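Local coordinates for protein aerobactin synthase IucA (Klebsiella pneumoniae subsp. pneumoniae, PDB 5JM8) that uses ATP and magnesium to join the building blocks of the siderophore aerobactin, probably by activating a carboxylate of citrate as an adenylate, at residues A[479-488]-A[532-542]. Residues are numbered along the deposited sequence; the frame is centred on the assembly and turned at random.
Sequences LRYFPYYLLV and YVLENPYWNVK
One face of the Tyr-532 ring, flat and electron-rich, receives Leu-479, whose CB stands 4.1 Å from the ring centroid, almost exactly on the normal, a CH-pi contact. From the same leucine, CD2 comes within 3.5 Å of CD1 of Tyr-532, while rigid Pro-483 offers the ring its apolar CG obliquely. The broad Trp-539 indole can meet two residues: CG2 of Val-488 at its edge, 3.7 Å from CE3, and Leu-487 obliquely. Leu-487 also reaches tip to tip toward Val-533, and the 3.2 Å between CD1 of Leu-487 and CG1 of Val-533 is tight. Compact Val-541 lays CG1 against CB of Tyr-484, whose side chain lies about 6 Å from the bound ATP.

At the margin, Arg-480, extended until its chain bends at chi3 (-56°), donates a fairly straight hydrogen bond from NH1 to OD1 of Asn-540 (2.9 Å, 156°). The acceptor lies in the guanidinium plane, but NH1 sits well above the amide plane, the two groups being nearly perpendicular (86°).

Mostly apolar packing thus joins, within the FhuF-like region, helix 475-500 to the end of helix 528-535, strand 538-540 and Val-541 just after it. Long, flexible arginine suits the partly exposed margin, where a neutral amide would leave its positive charge uncompensated by this bond.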
loop_
_atom_site.group_PDB
_atom_site.type_symbol
_atom_site.label_atom_id
_atom_site.label_comp_id
_atom_site.label_asym_id
_atom_site.label_seq_id
_atom_site.Cartn_x
_atom_site.Cartn_y
_atom_site.Cartn_z
ATOM N N LEU A 479 -5.692 33.685 -32.165
ATOM C CA LEU A 479 -7.049 33.360 -32.592
ATOM C C LEU A 479 -7.083 32.156 -33.527
ATOM O O LEU A 479 -8.119 31.510 -33.678
ATOM C CB LEU A 479 -7.693 34.567 -33.279
ATOM C CG LEU A 479 -8.344 35.604 -32.359
ATOM C CD1 LEU A 479 -7.334 36.250 -31.427
ATOM C CD2 LEU A 479 -9.059 36.662 -33.184
ATOM N N ARG A 480 -5.953 31.857 -34.159
ATOM C CA ARG A 480 -5.862 30.691 -35.030
ATOM C C ARG A 480 -5.658 29.419 -34.214
ATOM O O ARG A 480 -6.417 28.459 -34.342
ATOM C CB ARG A 480 -4.721 30.855 -36.040
ATOM C CG ARG A 480 -4.500 29.626 -36.916
ATOM C CD ARG A 480 -3.432 29.853 -37.975
ATOM N NE ARG A 480 -3.729 31.002 -38.826
ATOM C CZ ARG A 480 -4.721 31.052 -39.712
ATOM N NH1 ARG A 480 -5.540 30.019 -39.865
ATOM N NH2 ARG A 480 -4.903 32.145 -40.438
ATOM N N TYR A 481 -4.635 29.426 -33.364
ATOM C CA TYR A 481 -4.218 28.226 -32.644
ATOM C C TYR A 481 -5.085 27.915 -31.427
ATOM O O TYR A 481 -5.586 26.805 -31.276
ATOM C CB TYR A 481 -2.765 28.367 -32.185
ATOM C CG TYR A 481 -1.750 28.449 -33.303
ATOM C CD1 TYR A 481 -1.787 27.567 -34.374
ATOM C CD2 TYR A 481 -0.751 29.411 -33.281
ATOM C CE1 TYR A 481 -0.854 27.643 -35.395
ATOM C CE2 TYR A 481 0.183 29.495 -34.293
ATOM C CZ TYR A 481 0.127 28.611 -35.348
ATOM O OH TYR A 481 1.059 28.696 -36.355
ATOM N N PHE A 482 -5.259 28.905 -30.563
ATOM C CA PHE A 482 -5.797 28.673 -29.227
ATOM C C PHE A 482 -7.198 28.046 -29.192
ATOM O O PHE A 482 -7.424 27.087 -28.454
ATOM C CB PHE A 482 -5.802 29.988 -28.452
ATOM C CG PHE A 482 -6.044 29.821 -26.983
ATOM C CD1 PHE A 482 -4.991 29.583 -26.120
ATOM C CD2 PHE A 482 -7.324 29.896 -26.464
ATOM C CE1 PHE A 482 -5.207 29.428 -24.769
ATOM C CE2 PHE A 482 -7.545 29.744 -25.110
ATOM C CZ PHE A 482 -6.485 29.509 -24.262
ATOM N N PRO A 483 -8.148 28.580 -29.978
ATOM C CA PRO A 483 -9.468 27.938 -29.951
ATOM C C PRO A 483 -9.499 26.567 -30.636
ATOM O O PRO A 483 -10.388 25.770 -30.340
ATOM C CB PRO A 483 -10.362 28.941 -30.691
ATOM C CG PRO A 483 -9.439 29.757 -31.511
ATOM C CD PRO A 483 -8.158 29.833 -30.752
ATOM N N TYR A 484 -8.557 26.297 -31.536
ATOM C CA TYR A 484 -8.451 24.964 -32.126
ATOM C C TYR A 484 -8.092 23.940 -31.061
ATOM O O TYR A 484 -8.842 22.998 -30.810
ATOM C CB TYR A 484 -7.402 24.921 -33.240
ATOM C CG TYR A 484 -6.964 23.512 -33.598
ATOM C CD1 TYR A 484 -7.853 22.611 -34.174
ATOM C CD2 TYR A 484 -5.662 23.080 -33.355
ATOM C CE1 TYR A 484 -7.457 21.320 -34.499
ATOM C CE2 TYR A 484 -5.260 21.792 -33.679
ATOM C CZ TYR A 484 -6.159 20.921 -34.249
ATOM O OH TYR A 484 -5.752 19.648 -34.565
ATOM N N TYR A 485 -6.938 24.133 -30.437
ATOM C CA TYR A 485 -6.437 23.184 -29.455
ATOM C C TYR A 485 -7.395 22.989 -28.286
ATOM O O TYR A 485 -7.611 21.863 -27.842
ATOM C CB TYR A 485 -5.076 23.640 -28.926
ATOM C CG TYR A 485 -3.959 23.551 -29.942
ATOM C CD1 TYR A 485 -3.343 22.341 -30.224
ATOM C CD2 TYR A 485 -3.516 24.680 -30.615
ATOM C CE1 TYR A 485 -2.323 22.260 -31.154
ATOM C CE2 TYR A 485 -2.496 24.607 -31.544
ATOM C CZ TYR A 485 -1.902 23.396 -31.808
ATOM O OH TYR A 485 -0.886 23.319 -32.730
ATOM N N LEU A 486 -7.982 24.081 -27.803
ATOM C CA LEU A 486 -8.655 24.063 -26.508
ATOM C C LEU A 486 -10.159 23.790 -26.579
ATOM O O LEU A 486 -10.762 23.427 -25.569
ATOM C CB LEU A 486 -8.409 25.391 -25.786
ATOM C CG LEU A 486 -8.907 25.503 -24.341
ATOM C CD1 LEU A 486 -8.427 24.343 -23.479
ATOM C CD2 LEU A 486 -8.463 26.824 -23.738
ATOM N N LEU A 487 -10.761 23.951 -27.755
ATOM C CA LEU A 487 -12.187 23.680 -27.920
ATOM C C LEU A 487 -12.442 22.567 -28.929
ATOM O O LEU A 487 -13.215 21.648 -28.659
ATOM C CB LEU A 487 -12.931 24.944 -28.351
ATOM C CG LEU A 487 -13.110 25.992 -27.253
ATOM C CD1 LEU A 487 -13.460 27.330 -27.855
ATOM C CD2 LEU A 487 -14.175 25.555 -26.257
ATOM N N VAL A 488 -11.805 22.655 -30.092
ATOM C CA VAL A 488 -11.973 21.635 -31.121
ATOM C C VAL A 488 -11.242 20.363 -30.714
ATOM O O VAL A 488 -11.855 19.308 -30.561
ATOM C CB VAL A 488 -11.454 22.109 -32.496
ATOM C CG1 VAL A 488 -11.598 21.006 -33.542
ATOM C CG2 VAL A 488 -12.191 23.360 -32.942
ATOM N N TYR A 532 -14.114 35.830 -29.876
ATOM C CA TYR A 532 -13.885 35.052 -31.090
ATOM C C TYR A 532 -14.563 33.690 -31.014
ATOM O O TYR A 532 -15.296 33.296 -31.922
ATOM C CB TYR A 532 -12.382 34.877 -31.322
ATOM C CG TYR A 532 -12.016 34.176 -32.612
ATOM C CD1 TYR A 532 -12.033 34.857 -33.821
ATOM C CD2 TYR A 532 -11.634 32.839 -32.620
ATOM C CE1 TYR A 532 -11.690 34.224 -35.005
ATOM C CE2 TYR A 532 -11.291 32.200 -33.798
ATOM C CZ TYR A 532 -11.320 32.897 -34.985
ATOM O OH TYR A 532 -10.977 32.265 -36.155
ATOM N N VAL A 533 -14.315 32.986 -29.917
ATOM C CA VAL A 533 -14.904 31.675 -29.676
ATOM C C VAL A 533 -16.425 31.703 -29.776
ATOM O O VAL A 533 -17.027 30.873 -30.450
ATOM C CB VAL A 533 -14.511 31.141 -28.276
ATOM C CG1 VAL A 533 -15.348 29.917 -27.899
ATOM C CG2 VAL A 533 -13.025 30.817 -28.229
ATOM N N LEU A 534 -17.042 32.661 -29.093
ATOM C CA LEU A 534 -18.492 32.686 -28.941
ATOM C C LEU A 534 -19.245 33.297 -30.120
ATOM O O LEU A 534 -20.435 33.030 -30.299
ATOM C CB LEU A 534 -18.857 33.460 -27.676
ATOM C CG LEU A 534 -18.506 32.785 -26.353
ATOM C CD1 LEU A 534 -18.526 33.798 -25.233
ATOM C CD2 LEU A 534 -19.477 31.656 -26.069
ATOM N N GLU A 535 -18.559 34.112 -30.918
ATOM C CA GLU A 535 -19.245 35.014 -31.840
ATOM C C GLU A 535 -18.739 34.969 -33.284
ATOM O O GLU A 535 -19.502 35.247 -34.207
ATOM C CB GLU A 535 -19.144 36.445 -31.304
ATOM C CG GLU A 535 -19.474 36.551 -29.820
ATOM C CD GLU A 535 -20.389 37.708 -29.492
ATOM O OE1 GLU A 535 -20.029 38.860 -29.810
ATOM O OE2 GLU A 535 -21.473 37.461 -28.922
ATOM N N ASN A 536 -17.468 34.641 -33.491
ATOM C CA ASN A 536 -16.940 34.557 -34.847
ATOM C C ASN A 536 -17.529 33.338 -35.555
ATOM O O ASN A 536 -17.364 32.215 -35.075
ATOM C CB ASN A 536 -15.416 34.485 -34.836
ATOM C CG ASN A 536 -14.802 34.996 -36.128
ATOM O OD1 ASN A 536 -14.840 36.194 -36.411
ATOM N ND2 ASN A 536 -14.218 34.092 -36.910
ATOM N N PRO A 537 -18.231 33.553 -36.689
ATOM C CA PRO A 537 -18.926 32.442 -37.359
ATOM C C PRO A 537 -18.016 31.281 -37.745
ATOM O O PRO A 537 -18.440 30.128 -37.665
ATOM C CB PRO A 537 -19.509 33.100 -38.617
ATOM C CG PRO A 537 -19.626 34.531 -38.282
ATOM C CD PRO A 537 -18.469 34.833 -37.383
ATOM N N TYR A 538 -16.789 31.588 -38.158
ATOM C CA TYR A 538 -15.846 30.573 -38.609
ATOM C C TYR A 538 -14.558 30.610 -37.796
ATOM O O TYR A 538 -14.113 31.675 -37.368
ATOM C CB TYR A 538 -15.523 30.768 -40.094
ATOM C CG TYR A 538 -16.680 30.507 -41.041
ATOM C CD1 TYR A 538 -17.505 29.400 -40.881
ATOM C CD2 TYR A 538 -16.940 31.368 -42.102
ATOM C CE1 TYR A 538 -18.558 29.159 -41.748
ATOM C CE2 TYR A 538 -17.989 31.135 -42.974
ATOM C CZ TYR A 538 -18.795 30.030 -42.792
ATOM O OH TYR A 538 -19.840 29.793 -43.656
ATOM N N TRP A 539 -13.970 29.436 -37.584
ATOM C CA TRP A 539 -12.647 29.328 -36.981
ATOM C C TRP A 539 -11.665 28.826 -38.031
ATOM O O TRP A 539 -11.790 27.705 -38.524
ATOM C CB TRP A 539 -12.659 28.389 -35.771
ATOM C CG TRP A 539 -13.556 28.833 -34.660
ATOM C CD1 TRP A 539 -14.153 30.051 -34.526
ATOM C CD2 TRP A 539 -13.962 28.059 -33.526
ATOM N NE1 TRP A 539 -14.906 30.084 -33.379
ATOM C CE2 TRP A 539 -14.805 28.873 -32.746
ATOM C CE3 TRP A 539 -13.695 26.756 -33.095
ATOM C CZ2 TRP A 539 -15.382 28.428 -31.560
ATOM C CZ3 TRP A 539 -14.270 26.316 -31.916
ATOM C CH2 TRP A 539 -15.103 27.149 -31.163
ATOM N N ASN A 540 -10.696 29.665 -38.375
ATOM C CA ASN A 540 -9.679 29.299 -39.350
ATOM C C ASN A 540 -8.500 28.651 -38.639
ATOM O O ASN A 540 -7.886 29.260 -37.762
ATOM C CB ASN A 540 -9.229 30.526 -40.141
ATOM C CG ASN A 540 -8.676 30.166 -41.503
ATOM O OD1 ASN A 540 -7.750 29.362 -41.618
ATOM N ND2 ASN A 540 -9.246 30.756 -42.547
ATOM N N VAL A 541 -8.197 27.411 -39.015
ATOM C CA VAL A 541 -7.218 26.601 -38.298
ATOM C C VAL A 541 -6.350 25.798 -39.276
ATOM O O VAL A 541 -6.125 26.239 -40.401
ATOM C CB VAL A 541 -7.929 25.663 -37.295
ATOM C CG1 VAL A 541 -8.664 26.486 -36.252
ATOM C CG2 VAL A 541 -8.904 24.734 -38.008
ATOM N N LYS A 542 -5.863 24.635 -38.846
ATOM C CA LYS A 542 -4.943 23.831 -39.650
ATOM C C LYS A 542 -5.302 22.345 -39.588
ATOM O O LYS A 542 -5.402 21.765 -38.504
ATOM C CB LYS A 542 -3.505 24.053 -39.173
ATOM C CG LYS A 542 -2.444 23.296 -39.958
ATOM C CD LYS A 542 -1.069 23.512 -39.346
ATOM C CE LYS A 542 -0.027 22.591 -39.958
ATOM N NZ LYS A 542 0.143 22.839 -41.411
#